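Local atomic coordinates of alpha-1,2-mannosidase (Bacteroides thetaiotaomicron, PDB entry 2WW2), a protein that hydrolyses alpha-mannosides, probably alpha-1,2-linked, with inversion at the anomeric carbon, as a calcium-dependent glycoside hydrolase of family 92. Residues 275-280 / 659-664; 342-347 / 664-669; 652-657 / 699-704; 670-675 / 704-709. All blocks are in the same frame, centred on the assembly; numbering follows the deposited sequence.

Contact 1: 275-280 / 659-664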
loop_
_atom_site.group_PDB
_atom_site.type_symbol
_atom_site.label_atom_id
_atom_site.label_comp_id
_atom_site.label_asym_id
_atom_site.label_seq_id
_atom_site.Cartn_x
_atom_site.Cartn_y
_atom_site.Cartn_z
ATOM N N GLU A 275 -29.014 -1.769 -30.106
ATOM C CA GLU A 275 -29.817 -2.841 -29.553
ATOM C C GLU A 275 -28.919 -3.971 -29.078
ATOM O O GLU A 275 -28.342 -4.685 -29.902
ATOM C CB GLU A 275 -30.722 -3.445 -30.621
ATOM C CG GLU A 275 -31.871 -2.625 -31.095
ATOM C CD GLU A 275 -32.800 -3.479 -31.984
ATOM O OE1 GLU A 275 -32.731 -3.334 -33.217
ATOM O OE2 GLU A 275 -33.546 -4.317 -31.446
ATOM N N ALA A 276 -28.835 -4.161 -27.768
ATOM C CA ALA A 276 -28.054 -5.255 -27.201
ATOM C C ALA A 276 -28.934 -6.474 -26.940
ATOM O O ALA A 276 -30.023 -6.346 -26.349
ATOM C CB ALA A 276 -27.380 -4.807 -25.908
ATOM N N GLU A 277 -28.466 -7.652 -27.358
ATOM C CA GLU A 277 -29.210 -8.912 -27.171
ATOM C C GLU A 277 -28.262 -10.017 -26.684
ATOM O O GLU A 277 -27.085 -10.063 -27.077
ATOM C CB GLU A 277 -29.865 -9.370 -28.488
ATOM C CG GLU A 277 -30.858 -8.384 -29.103
ATOM C CD GLU A 277 -31.357 -8.844 -30.467
ATOM O OE1 GLU A 277 -32.113 -9.825 -30.517
ATOM O OE2 GLU A 277 -30.984 -8.230 -31.491
ATOM N N GLY A 278 -28.764 -10.914 -25.850
ATOM C CA GLY A 278 -27.955 -12.057 -25.408
ATOM C C GLY A 278 -26.999 -11.631 -24.305
ATOM O O GLY A 278 -25.786 -11.636 -24.481
ATOM N N GLY A 279 -27.562 -11.227 -23.171
ATOM C CA GLY A 279 -26.774 -10.792 -22.014
ATOM C C GLY A 279 -27.660 -10.974 -20.794
ATOM O O GLY A 279 -28.867 -11.205 -20.941
ATOM N N THR A 280 -27.086 -10.877 -19.598
ATOM C CA THR A 280 -27.892 -10.965 -18.367
ATOM C C THR A 280 -28.684 -9.664 -18.140
ATOM O O THR A 280 -28.351 -8.623 -18.703
ATOM C CB THR A 280 -27.012 -11.211 -17.126
ATOM O OG1 THR A 280 -26.167 -10.083 -16.941
ATOM C CG2 THR A 280 -26.136 -12.496 -17.289
ATOM N N PHE A 659 -21.968 -8.682 -25.394
ATOM C CA PHE A 659 -23.239 -9.390 -25.651
ATOM C C PHE A 659 -23.104 -10.408 -26.782
ATOM O O PHE A 659 -22.123 -10.386 -27.521
ATOM C CB PHE A 659 -24.344 -8.382 -25.994
ATOM C CG PHE A 659 -24.649 -7.403 -24.864
ATOM C CD1 PHE A 659 -25.495 -7.775 -23.822
ATOM C CD2 PHE A 659 -24.064 -6.137 -24.838
ATOM C CE1 PHE A 659 -25.775 -6.877 -22.763
ATOM C CE2 PHE A 659 -24.338 -5.226 -23.801
ATOM C CZ PHE A 659 -25.200 -5.603 -22.762
ATOM N N LYS A 660 -24.099 -11.286 -26.943
ATOM C CA LYS A 660 -24.097 -12.186 -28.094
ATOM C C LYS A 660 -24.347 -11.404 -29.383
ATOM O O LYS A 660 -23.968 -11.843 -30.479
ATOM C CB LYS A 660 -25.126 -13.316 -27.919
ATOM C CG LYS A 660 -24.664 -14.344 -26.892
ATOM C CD LYS A 660 -25.712 -15.393 -26.609
ATOM C CE LYS A 660 -25.255 -16.324 -25.486
ATOM N NZ LYS A 660 -23.986 -17.031 -25.858
ATOM N N LYS A 661 -24.936 -10.223 -29.248
ATOM C CA LYS A 661 -25.252 -9.405 -30.417
ATOM C C LYS A 661 -25.537 -7.949 -30.059
ATOM O O LYS A 661 -26.265 -7.665 -29.093
ATOM C CB LYS A 661 -26.472 -10.001 -31.144
ATOM C CG LYS A 661 -26.702 -9.432 -32.536
ATOM C CD LYS A 661 -28.018 -9.941 -33.113
ATOM C CE LYS A 661 -28.067 -9.711 -34.590
ATOM N NZ LYS A 661 -29.291 -10.348 -35.185
ATOM N N VAL A 662 -24.956 -7.018 -30.819
ATOM C CA VAL A 662 -25.402 -5.637 -30.752
ATOM C C VAL A 662 -25.674 -5.200 -32.180
ATOM O O VAL A 662 -24.958 -5.591 -33.107
ATOM C CB VAL A 662 -24.373 -4.648 -30.113
ATOM C CG1 VAL A 662 -24.435 -4.669 -28.600
ATOM C CG2 VAL A 662 -22.977 -4.926 -30.616
ATOM N N THR A 663 -26.730 -4.411 -32.351
ATOM C CA THR A 663 -27.088 -3.856 -33.640
ATOM C C THR A 663 -27.116 -2.341 -33.511
ATOM O O THR A 663 -27.832 -1.788 -32.673
ATOM C CB THR A 663 -28.468 -4.341 -34.081
ATOM O OG1 THR A 663 -28.459 -5.770 -34.174
ATOM C CG2 THR A 663 -28.840 -3.764 -35.446
ATOM N N LEU A 664 -26.308 -1.676 -34.325
ATOM C CA LEU A 664 -26.265 -0.235 -34.336
ATOM C C LEU A 664 -27.137 0.265 -35.486
ATOM O O LEU A 664 -26.922 -0.105 -36.646
ATOM C CB LEU A 664 -24.819 0.244 -34.502
ATOM C CG LEU A 664 -23.862 0.085 -33.314
ATOM C CD1 LEU A 664 -23.416 -1.383 -33.120
ATOM C CD2 LEU A 664 -22.651 0.962 -33.542
HETATM O O HOH W 1 -28.823 -6.812 -31.705
HETATM O O HOH W 2 -31.527 -9.194 -33.899
#
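Glu-275 and Thr-663 form an antiparallel hydrogen-bonded pair where an edge strand, 274-277, joins the mixed sheet of the catalytic domain. Glu-275 N sends a nearly straight bond to Thr-663 O (2.8 Å, 171°), and Thr-663 N answers to Glu-275 O. Two residues on, Glu-277 N is taken by Lys-661 O at 2.8 Å, but the return from Lys-661 N to Glu-277 O is weak. A classic beta bulge sets Lys-660 and Lys-661 both against Glu-277, and Lys-660 N bonds to Gly-278 O (3.0 Å). Ala-276 N, turned outward, is used by Tyr-288 OH. On the face carrying Glu-277 and Lys-661, one water accepts from Thr-663 OG1 and donates to Glu-275 O and to Glu-277 OE2. Lys-661, its CG anti to the backbone N (chi1 -167°), runs alongside Glu-277; a second water links Glu-277 OE2 to Lys-661 NZ, 4.6 Å apart and too far for a salt bridge. On the other face, the Ala-276 methyl sits over the centre of the Phe-659 ring, a CH-pi contact at 3.6 Å from CB to centroid, while Phe-287 meets that ring edge-to-face. A serine in place of Phe-659 would probably open a gap beneath Ala-276 and leave Phe-287 without its aromatic mate. With water between the charges their attraction is probably softened, so backbone bonds and the Ala-276/Phe-659 contact mainly hold the strand.

Contact 2: 342-347 / 664-669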
loop_
_atom_site.group_PDB
_atom_site.type_symbol
_atom_site.label_atom_id
_atom_site.label_comp_id
_atom_site.label_asym_id
_atom_site.label_seq_id
_atom_site.Cartn_x
_atom_site.Cartn_y
_atom_site.Cartn_z
ATOM N N PHE A 342 -21.448 10.185 -30.055
ATOM C CA PHE A 342 -22.405 11.003 -30.802
ATOM C C PHE A 342 -22.101 10.975 -32.306
ATOM O O PHE A 342 -23.007 10.807 -33.121
ATOM C CB PHE A 342 -22.458 12.480 -30.310
ATOM C CG PHE A 342 -22.814 12.644 -28.848
ATOM C CD1 PHE A 342 -23.593 11.689 -28.176
ATOM C CD2 PHE A 342 -22.381 13.768 -28.143
ATOM C CE1 PHE A 342 -23.918 11.859 -26.813
ATOM C CE2 PHE A 342 -22.689 13.931 -26.785
ATOM C CZ PHE A 342 -23.460 12.970 -26.119
ATOM N N THR A 343 -20.839 11.126 -32.689
ATOM C CA THR A 343 -20.535 11.179 -34.127
ATOM C C THR A 343 -20.986 9.912 -34.824
ATOM O O THR A 343 -21.241 9.932 -36.024
ATOM C CB THR A 343 -19.012 11.380 -34.431
ATOM O OG1 THR A 343 -18.280 10.252 -33.945
ATOM C CG2 THR A 343 -18.481 12.670 -33.777
ATOM N N LEU A 344 -21.069 8.805 -34.084
ATOM C CA LEU A 344 -21.412 7.515 -34.686
ATOM C C LEU A 344 -22.923 7.279 -34.670
ATOM O O LEU A 344 -23.543 7.048 -35.710
ATOM C CB LEU A 344 -20.707 6.372 -33.930
ATOM C CG LEU A 344 -20.972 4.935 -34.417
ATOM C CD1 LEU A 344 -20.650 4.808 -35.908
ATOM C CD2 LEU A 344 -20.172 3.911 -33.582
ATOM N N LEU A 345 -23.500 7.330 -33.471
ATOM C CA LEU A 345 -24.897 6.949 -33.278
ATOM C C LEU A 345 -25.894 8.123 -33.241
ATOM O O LEU A 345 -27.089 7.924 -33.482
ATOM C CB LEU A 345 -25.031 6.135 -32.002
ATOM C CG LEU A 345 -24.548 4.680 -32.062
ATOM C CD1 LEU A 345 -24.562 4.118 -30.666
ATOM C CD2 LEU A 345 -25.449 3.837 -32.951
ATOM N N TYR A 346 -25.398 9.322 -32.935
ATOM C CA TYR A 346 -26.236 10.516 -32.807
ATOM C C TYR A 346 -25.617 11.713 -33.539
ATOM O O TYR A 346 -25.441 12.785 -32.951
ATOM C CB TYR A 346 -26.466 10.835 -31.318
ATOM C CG TYR A 346 -26.881 9.609 -30.515
ATOM C CD1 TYR A 346 -28.222 9.217 -30.461
ATOM C CD2 TYR A 346 -25.942 8.834 -29.847
ATOM C CE1 TYR A 346 -28.610 8.073 -29.753
ATOM C CE2 TYR A 346 -26.321 7.687 -29.132
ATOM C CZ TYR A 346 -27.670 7.329 -29.087
ATOM O OH TYR A 346 -28.073 6.209 -28.386
ATOM N N PRO A 347 -25.291 11.545 -34.835
ATOM C CA PRO A 347 -24.492 12.582 -35.498
ATOM C C PRO A 347 -25.278 13.885 -35.689
ATOM O O PRO A 347 -24.672 14.932 -35.906
ATOM C CB PRO A 347 -24.131 11.944 -36.856
ATOM C CG PRO A 347 -25.216 10.958 -37.110
ATOM C CD PRO A 347 -25.547 10.403 -35.723
ATOM N N LEU A 664 -26.308 -1.676 -34.325
ATOM C CA LEU A 664 -26.265 -0.235 -34.336
ATOM C C LEU A 664 -27.137 0.265 -35.486
ATOM O O LEU A 664 -26.922 -0.105 -36.646
ATOM C CB LEU A 664 -24.819 0.244 -34.502
ATOM C CG LEU A 664 -23.862 0.085 -33.314
ATOM C CD1 LEU A 664 -23.416 -1.383 -33.120
ATOM C CD2 LEU A 664 -22.651 0.962 -33.542
ATOM N N HIS A 665 -28.129 1.094 -35.156
ATOM C CA HIS A 665 -29.039 1.663 -36.139
ATOM C C HIS A 665 -28.529 3.024 -36.526
ATOM O O HIS A 665 -28.686 4.002 -35.782
ATOM C CB HIS A 665 -30.456 1.728 -35.574
ATOM C CG HIS A 665 -31.045 0.373 -35.341
ATOM N ND1 HIS A 665 -31.292 -0.510 -36.373
ATOM C CD2 HIS A 665 -31.388 -0.271 -34.201
ATOM C CE1 HIS A 665 -31.775 -1.637 -35.878
ATOM N NE2 HIS A 665 -31.839 -1.522 -34.561
ATOM N N LEU A 666 -27.870 3.060 -37.677
ATOM C CA LEU A 666 -27.171 4.243 -38.142
ATOM C C LEU A 666 -28.002 5.040 -39.143
ATOM O O LEU A 666 -29.088 4.606 -39.551
ATOM C CB LEU A 666 -25.814 3.839 -38.721
ATOM C CG LEU A 666 -24.970 3.067 -37.695
ATOM C CD1 LEU A 666 -23.757 2.401 -38.314
ATOM C CD2 LEU A 666 -24.533 3.958 -36.536
ATOM N N PRO A 667 -27.521 6.231 -39.514
ATOM C CA PRO A 667 -28.269 7.059 -40.464
ATOM C C PRO A 667 -28.550 6.360 -41.801
ATOM O O PRO A 667 -27.799 5.477 -42.217
ATOM C CB PRO A 667 -27.341 8.265 -40.679
ATOM C CG PRO A 667 -26.628 8.407 -39.325
ATOM C CD PRO A 667 -26.377 6.950 -38.910
ATOM N N GLU A 668 -29.635 6.775 -42.449
ATOM C CA GLU A 668 -30.006 6.326 -43.790
ATOM C C GLU A 668 -30.315 4.837 -43.852
ATOM O O GLU A 668 -30.044 4.155 -44.844
ATOM C CB GLU A 668 -28.960 6.783 -44.800
ATOM C CG GLU A 668 -28.992 8.306 -44.896
ATOM C CD GLU A 668 -27.785 8.899 -45.573
ATOM O OE1 GLU A 668 -26.672 8.353 -45.409
ATOM O OE2 GLU A 668 -27.953 9.920 -46.271
ATOM N N GLY A 669 -30.907 4.363 -42.764
ATOM C CA GLY A 669 -31.366 2.991 -42.645
ATOM C C GLY A 669 -30.262 1.961 -42.668
ATOM O O GLY A 669 -30.535 0.801 -42.914
HETATM O O HOH W 3 -27.857 6.735 -35.841
#
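Leu-664 comes up against the last turn of helix 338-345, meeting two leucines at about right angles: its CD2 touches Leu-344 CD2 at 3.9 Å, and its CB lies 4.0 Å from Leu-345 CD2. The two helix leucines approach with different first torsions: Leu-344 carries CG anti to the backbone N (chi1 179°), Leu-345 beside it (chi1 -76°). His-665 takes part through its backbone: a water donates to His-665 O (2.9 Å) and to Leu-345 O (2.8 Å), a carbonyl that also accepts from Arg-273 NH1. No direct hydrogen bond crosses the contact. The helix belongs to the family 92 catalytic domain, of the six-hairpin, (alpha/alpha)6-barrel class, and here its C-terminal end abuts strand 661-665 of the mixed sheet near that strand's own C-terminal end. Leu-666 follows, pushing one methyl into the pair of leucines; its CD2 lies 3.7 Å from Leu-345 CD2 and 4.0 Å from Leu-344 CD1, and it also rests on the Leu-344 carbonyl, 3.3 Å from that O. Pro-667 then faces Pro-347, the first residue of helix 347-364, which starts directly after the break at Tyr-346. The two proline rings meet through their CG atoms, 3.7 Å apart, with Ile-396 against Pro-347 as well.

Contact 3: 652-657 / 699-704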
loop_
_atom_site.group_PDB
_atom_site.type_symbol
_atom_site.label_atom_id
_atom_site.label_comp_id
_atom_site.label_asym_id
_atom_site.label_seq_id
_atom_site.Cartn_x
_atom_site.Cartn_y
_atom_site.Cartn_z
ATOM N N TYR A 652 -11.823 2.790 -34.959
ATOM C CA TYR A 652 -12.133 2.298 -33.624
ATOM C C TYR A 652 -11.377 0.995 -33.395
ATOM O O TYR A 652 -11.544 0.042 -34.171
ATOM C CB TYR A 652 -13.654 2.050 -33.497
ATOM C CG TYR A 652 -14.516 3.243 -33.852
ATOM C CD1 TYR A 652 -15.010 4.087 -32.861
ATOM C CD2 TYR A 652 -14.824 3.534 -35.183
ATOM C CE1 TYR A 652 -15.800 5.167 -33.172
ATOM C CE2 TYR A 652 -15.604 4.619 -35.504
ATOM C CZ TYR A 652 -16.095 5.430 -34.489
ATOM O OH TYR A 652 -16.867 6.514 -34.812
ATOM N N ALA A 653 -10.538 0.949 -32.353
ATOM C CA ALA A 653 -9.792 -0.260 -32.038
ATOM C C ALA A 653 -10.745 -1.322 -31.496
ATOM O O ALA A 653 -11.637 -1.028 -30.701
ATOM C CB ALA A 653 -8.661 0.027 -31.033
ATOM N N ILE A 654 -10.549 -2.555 -31.945
ATOM C CA ILE A 654 -11.406 -3.669 -31.549
ATOM C C ILE A 654 -10.994 -4.246 -30.178
ATOM O O ILE A 654 -9.806 -4.472 -29.901
ATOM C CB ILE A 654 -11.479 -4.731 -32.672
ATOM C CG1 ILE A 654 -12.261 -4.127 -33.844
ATOM C CG2 ILE A 654 -12.200 -6.025 -32.175
ATOM C CD1 ILE A 654 -12.154 -4.893 -35.147
ATOM N N GLY A 655 -11.982 -4.429 -29.313
ATOM C CA GLY A 655 -11.738 -5.044 -28.019
ATOM C C GLY A 655 -12.358 -6.422 -28.047
ATOM O O GLY A 655 -11.896 -7.312 -28.767
ATOM N N SER A 656 -13.440 -6.578 -27.299
ATOM C CA SER A 656 -14.183 -7.829 -27.248
ATOM C C SER A 656 -15.566 -7.454 -26.741
ATOM O O SER A 656 -15.671 -6.784 -25.701
ATOM C CB SER A 656 -13.492 -8.803 -26.283
ATOM O OG SER A 656 -14.291 -9.938 -26.063
ATOM N N PRO A 657 -16.621 -7.827 -27.491
ATOM C CA PRO A 657 -17.989 -7.405 -27.186
ATOM C C PRO A 657 -18.491 -8.120 -25.939
ATOM O O PRO A 657 -18.050 -9.251 -25.641
ATOM C CB PRO A 657 -18.789 -7.886 -28.402
ATOM C CG PRO A 657 -18.028 -9.108 -28.878
ATOM C CD PRO A 657 -16.572 -8.766 -28.624
ATOM N N ASN A 699 -7.131 -5.111 -36.318
ATOM C CA ASN A 699 -7.522 -4.862 -34.921
ATOM C C ASN A 699 -8.309 -3.569 -34.763
ATOM O O ASN A 699 -8.383 -3.012 -33.664
ATOM C CB ASN A 699 -6.298 -4.826 -34.000
ATOM C CG ASN A 699 -5.573 -6.164 -33.940
ATOM O OD1 ASN A 699 -6.198 -7.222 -33.973
ATOM N ND2 ASN A 699 -4.248 -6.117 -33.839
ATOM N N TYR A 700 -8.910 -3.107 -35.856
ATOM C CA TYR A 700 -9.719 -1.889 -35.840
ATOM C C TYR A 700 -10.734 -1.889 -36.981
ATOM O O TYR A 700 -10.552 -2.581 -37.995
ATOM C CB TYR A 700 -8.824 -0.647 -35.951
ATOM C CG TYR A 700 -8.094 -0.542 -37.268
ATOM C CD1 TYR A 700 -8.547 0.308 -38.272
ATOM C CD2 TYR A 700 -6.947 -1.304 -37.516
ATOM C CE1 TYR A 700 -7.876 0.400 -39.498
ATOM C CE2 TYR A 700 -6.281 -1.220 -38.729
ATOM C CZ TYR A 700 -6.748 -0.361 -39.712
ATOM O OH TYR A 700 -6.087 -0.271 -40.907
ATOM N N LEU A 701 -11.801 -1.117 -36.796
ATOM C CA LEU A 701 -12.806 -0.852 -37.822
ATOM C C LEU A 701 -12.734 0.628 -38.175
ATOM O O LEU A 701 -12.504 1.455 -37.294
ATOM C CB LEU A 701 -14.203 -1.134 -37.264
ATOM C CG LEU A 701 -14.650 -2.582 -37.066
ATOM C CD1 LEU A 701 -15.974 -2.622 -36.300
ATOM C CD2 LEU A 701 -14.789 -3.288 -38.404
ATOM N N THR A 702 -12.938 0.973 -39.442
ATOM C CA THR A 702 -13.014 2.403 -39.793
ATOM C C THR A 702 -14.423 2.901 -39.518
ATOM O O THR A 702 -15.362 2.107 -39.481
ATOM C CB THR A 702 -12.685 2.675 -41.277
ATOM O OG1 THR A 702 -13.710 2.123 -42.110
ATOM C CG2 THR A 702 -11.331 2.059 -41.653
ATOM N N HIS A 703 -14.572 4.211 -39.331
ATOM C CA HIS A 703 -15.906 4.811 -39.235
ATOM C C HIS A 703 -16.741 4.483 -40.476
ATOM O O HIS A 703 -17.919 4.150 -40.364
ATOM C CB HIS A 703 -15.802 6.319 -39.057
ATOM C CG HIS A 703 -17.083 6.961 -38.616
ATOM N ND1 HIS A 703 -17.911 7.661 -39.478
ATOM C CD2 HIS A 703 -17.682 7.003 -37.405
ATOM C CE1 HIS A 703 -18.953 8.120 -38.808
ATOM N NE2 HIS A 703 -18.842 7.730 -37.550
ATOM N N ASP A 704 -16.127 4.550 -41.655
ATOM C CA ASP A 704 -16.854 4.224 -42.903
ATOM C C ASP A 704 -17.343 2.791 -42.922
ATOM O O ASP A 704 -18.459 2.512 -43.371
ATOM C CB ASP A 704 -15.988 4.492 -44.124
ATOM C CG ASP A 704 -15.973 5.967 -44.496
ATOM O OD1 ASP A 704 -16.728 6.740 -43.856
ATOM O OD2 ASP A 704 -15.212 6.352 -45.403
#
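Tyr-652 and Leu-701 are an antiparallel hydrogen-bonded pair in a small three-stranded sheet, where strand 652-654 is central and strand 700-702 lies at one edge, the short strand axes running at 148° to each other. Tyr-652 N reaches Leu-701 O at 2.8 Å, and Leu-701 N returns to Tyr-652 O at 2.9 Å. Beyond the non-hydrogen-bonded pair of Ala-653 and Tyr-700, whose CA atoms are 4.1 Å apart, Ile-654 N meets Asn-699 O (2.8 Å); the N-H points almost straight at the oxygen, but the donor stands 43° out of the carbonyl plane, off the lone pairs. Asn-699 is itself anchored, its ND2 bonding to Gly-725 O and Asp-595 O. Ile-654 lays CD1 along the neighbouring backbone and reaches Leu-701 CG at 3.9 Å. Tyr-652 and His-703, the first residue of helix 703-707, lie side by side and rim to rim, centroids 5.9 Å apart, neither ring over the other; Tyr-652 CE2 meets His-703 CA edge-on. Farther out, Tyr-652 OH is hydrogen-bonded to Lys-394 NZ, and Leu-344 of helix 338-345 packs against the Tyr-652 hydroxyl and the His-703 side chain. A leucine in place of Tyr-652 would probably leave Lys-394 without this oxygen partner and open a gap beside the imidazole. Thr-702 caps the helix start, its OG1 accepting from Glu-705 N. On the other face chi1 of 65° swings the Tyr-700 ring away from strand 652-654, and the side chain touches through CB, 3.3 Å from Tyr-652 O.

Contact 4: 670-675 / 704-709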
loop_
_atom_site.group_PDB
_atom_site.type_symbol
_atom_site.label_atom_id
_atom_site.label_comp_id
_atom_site.label_asym_id
_atom_site.label_seq_id
_atom_site.Cartn_x
_atom_site.Cartn_y
_atom_site.Cartn_z
ATOM N N LYS A 670 -29.016 2.365 -42.420
ATOM C CA LYS A 670 -27.920 1.395 -42.371
ATOM C C LYS A 670 -27.811 0.799 -40.981
ATOM O O LYS A 670 -27.914 1.518 -39.989
ATOM C CB LYS A 670 -26.581 2.034 -42.748
ATOM C CG LYS A 670 -26.592 2.801 -44.053
ATOM C CD LYS A 670 -26.899 1.903 -45.250
ATOM C CE LYS A 670 -26.816 2.721 -46.550
ATOM N NZ LYS A 670 -27.385 1.982 -47.709
ATOM N N ASN A 671 -27.608 -0.509 -40.913
ATOM C CA ASN A 671 -27.433 -1.197 -39.634
ATOM C C ASN A 671 -26.111 -1.942 -39.617
ATOM O O ASN A 671 -25.751 -2.612 -40.593
ATOM C CB ASN A 671 -28.572 -2.190 -39.422
ATOM C CG ASN A 671 -29.931 -1.520 -39.485
ATOM O OD1 ASN A 671 -30.189 -0.567 -38.763
ATOM N ND2 ASN A 671 -30.794 -1.998 -40.373
ATOM N N PHE A 672 -25.370 -1.815 -38.525
ATOM C CA PHE A 672 -24.146 -2.586 -38.385
ATOM C C PHE A 672 -24.291 -3.525 -37.212
ATOM O O PHE A 672 -24.594 -3.089 -36.092
ATOM C CB PHE A 672 -22.919 -1.688 -38.199
ATOM C CG PHE A 672 -21.616 -2.441 -38.353
ATOM C CD1 PHE A 672 -20.990 -2.510 -39.575
ATOM C CD2 PHE A 672 -21.063 -3.130 -37.278
ATOM C CE1 PHE A 672 -19.811 -3.221 -39.739
ATOM C CE2 PHE A 672 -19.884 -3.844 -37.429
ATOM C CZ PHE A 672 -19.258 -3.891 -38.673
ATOM N N VAL A 673 -24.072 -4.810 -37.458
ATOM C CA VAL A 673 -24.190 -5.821 -36.403
ATOM C C VAL A 673 -22.831 -6.350 -35.954
ATOM O O VAL A 673 -22.007 -6.733 -36.787
ATOM C CB VAL A 673 -25.030 -7.004 -36.892
ATOM C CG1 VAL A 673 -24.953 -8.204 -35.898
ATOM C CG2 VAL A 673 -26.477 -6.557 -37.133
ATOM N N VAL A 674 -22.588 -6.375 -34.645
ATOM C CA VAL A 674 -21.456 -7.131 -34.124
ATOM C C VAL A 674 -22.057 -8.397 -33.534
ATOM O O VAL A 674 -22.734 -8.348 -32.501
ATOM C CB VAL A 674 -20.648 -6.385 -33.032
ATOM C CG1 VAL A 674 -19.517 -7.280 -32.493
ATOM C CG2 VAL A 674 -20.084 -5.069 -33.558
ATOM N N SER A 675 -21.873 -9.531 -34.201
ATOM C CA SER A 675 -22.399 -10.776 -33.625
ATOM C C SER A 675 -21.300 -11.657 -33.023
ATOM O O SER A 675 -20.198 -11.777 -33.566
ATOM C CB SER A 675 -23.271 -11.539 -34.628
ATOM O OG SER A 675 -22.476 -12.081 -35.650
ATOM N N ASP A 704 -16.127 4.550 -41.655
ATOM C CA ASP A 704 -16.854 4.224 -42.903
ATOM C C ASP A 704 -17.343 2.791 -42.922
ATOM O O ASP A 704 -18.459 2.512 -43.371
ATOM C CB ASP A 704 -15.988 4.492 -44.124
ATOM C CG ASP A 704 -15.973 5.967 -44.496
ATOM O OD1 ASP A 704 -16.728 6.740 -43.856
ATOM O OD2 ASP A 704 -15.212 6.352 -45.403
ATOM N N GLU A 705 -16.518 1.876 -42.431
ATOM C CA GLU A 705 -16.953 0.482 -42.346
ATOM C C GLU A 705 -18.225 0.339 -41.512
ATOM O O GLU A 705 -19.121 -0.414 -41.871
ATOM C CB GLU A 705 -15.840 -0.422 -41.809
ATOM C CG GLU A 705 -14.887 -0.853 -42.918
ATOM C CD GLU A 705 -13.597 -1.454 -42.402
ATOM O OE1 GLU A 705 -13.286 -1.320 -41.197
ATOM O OE2 GLU A 705 -12.889 -2.069 -43.219
ATOM N N LEU A 706 -18.287 1.036 -40.382
ATOM C CA LEU A 706 -19.500 1.031 -39.558
ATOM C C LEU A 706 -20.694 1.681 -40.258
ATOM O O LEU A 706 -21.777 1.084 -40.365
ATOM C CB LEU A 706 -19.231 1.746 -38.225
ATOM C CG LEU A 706 -18.335 0.977 -37.236
ATOM C CD1 LEU A 706 -17.875 1.864 -36.078
ATOM C CD2 LEU A 706 -19.064 -0.254 -36.716
ATOM N N LYS A 707 -20.471 2.900 -40.742
ATOM C CA LYS A 707 -21.498 3.776 -41.307
ATOM C C LYS A 707 -22.226 3.163 -42.509
ATOM O O LYS A 707 -23.412 3.430 -42.728
ATOM C CB LYS A 707 -20.825 5.080 -41.736
ATOM C CG LYS A 707 -21.668 6.328 -41.648
ATOM C CD LYS A 707 -20.819 7.605 -41.863
ATOM C CE LYS A 707 -20.748 8.009 -43.330
ATOM N NZ LYS A 707 -19.818 7.121 -44.103
ATOM N N GLN A 708 -21.526 2.354 -43.291
ATOM C CA GLN A 708 -22.132 1.772 -44.491
ATOM C C GLN A 708 -23.017 0.576 -44.149
ATOM O O GLN A 708 -23.744 0.061 -45.008
ATOM C CB GLN A 708 -21.065 1.374 -45.509
ATOM C CG GLN A 708 -20.207 0.212 -45.074
ATOM C CD GLN A 708 -19.119 -0.071 -46.086
ATOM O OE1 GLN A 708 -18.848 0.763 -46.949
ATOM N NE2 GLN A 708 -18.488 -1.247 -45.991
ATOM N N GLY A 709 -22.953 0.150 -42.890
ATOM C CA GLY A 709 -23.730 -0.979 -42.424
ATOM C C GLY A 709 -23.079 -2.291 -42.816
ATOM O O GLY A 709 -22.200 -2.335 -43.682
HETATM O O HOH W 4 -24.155 1.058 -47.600
#
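Phe-672 packed on Leu-706 makes this a helix-on-sheet contact, apolar in its middle and with one weak water-mediated link at its exposed side, the short helix 703-707 lying against strand 671-675 in the mixed sheet. The helix leads into strand 710-717, the parallel neighbour of 671-675. With CG anti to the backbone N (chi1 -168°), the Phe-672 ring extends toward the helix, and the Leu-706 side chain meets it at about a right angle. Leu-706 CD2 sits over one face, offset toward the rim, 3.7 Å from the centroid and 3.5 Å from Phe-672 CD2: a CH-pi contact. Glu-705 O approaches the same ring obliquely, 3.6 Å from Phe-672 CE1. Leu-712 and Leu-691 of the sheet also pack on the ring.

The helix is closed by Gly-709, whose N bonds to Leu-706 O and whose phi is positive. Its CA lies 3.2 Å from Asn-671 O, and a CB there would run into that oxygen, which together with the positive phi favours glycine. Lys-670 folds its aliphatic part over the end of the helix, bent at chi2 (-63°), and its CB lies 3.5 Å from Lys-707 O. Its ammonium has a weak bond to a water that donates to Gln-708 O at 2.8 Å. On the helix itself, Lys-707 NZ bridges to Asp-704 OD1 at 3.1 Å, coming from above the carboxylate plane.

Contacts 1, 2 and 4 reach the mixed sheet. Contact 1 adds one of its edge strands, contact 2 sets a helix end against strand 661-665, and contact 4 covers the next strand with helix 703-707; contacts 1 and 2 share Leu-664. Contact 3 lies in the three-stranded sheet but supplies the start of that helix, and Leu-701 reaches both Leu-706 and Phe-672. It is the buried one, the others partly so. Chemistry follows place: backbone bonds carry contacts 1 and 3, with water-joined charges in contact 1, whereas contacts 2 and 4 rest on leucine, proline and phenylalanine packing, with a water joining two carbonyls in contact 2 and a weak lysine-water-carbonyl link in contact 4.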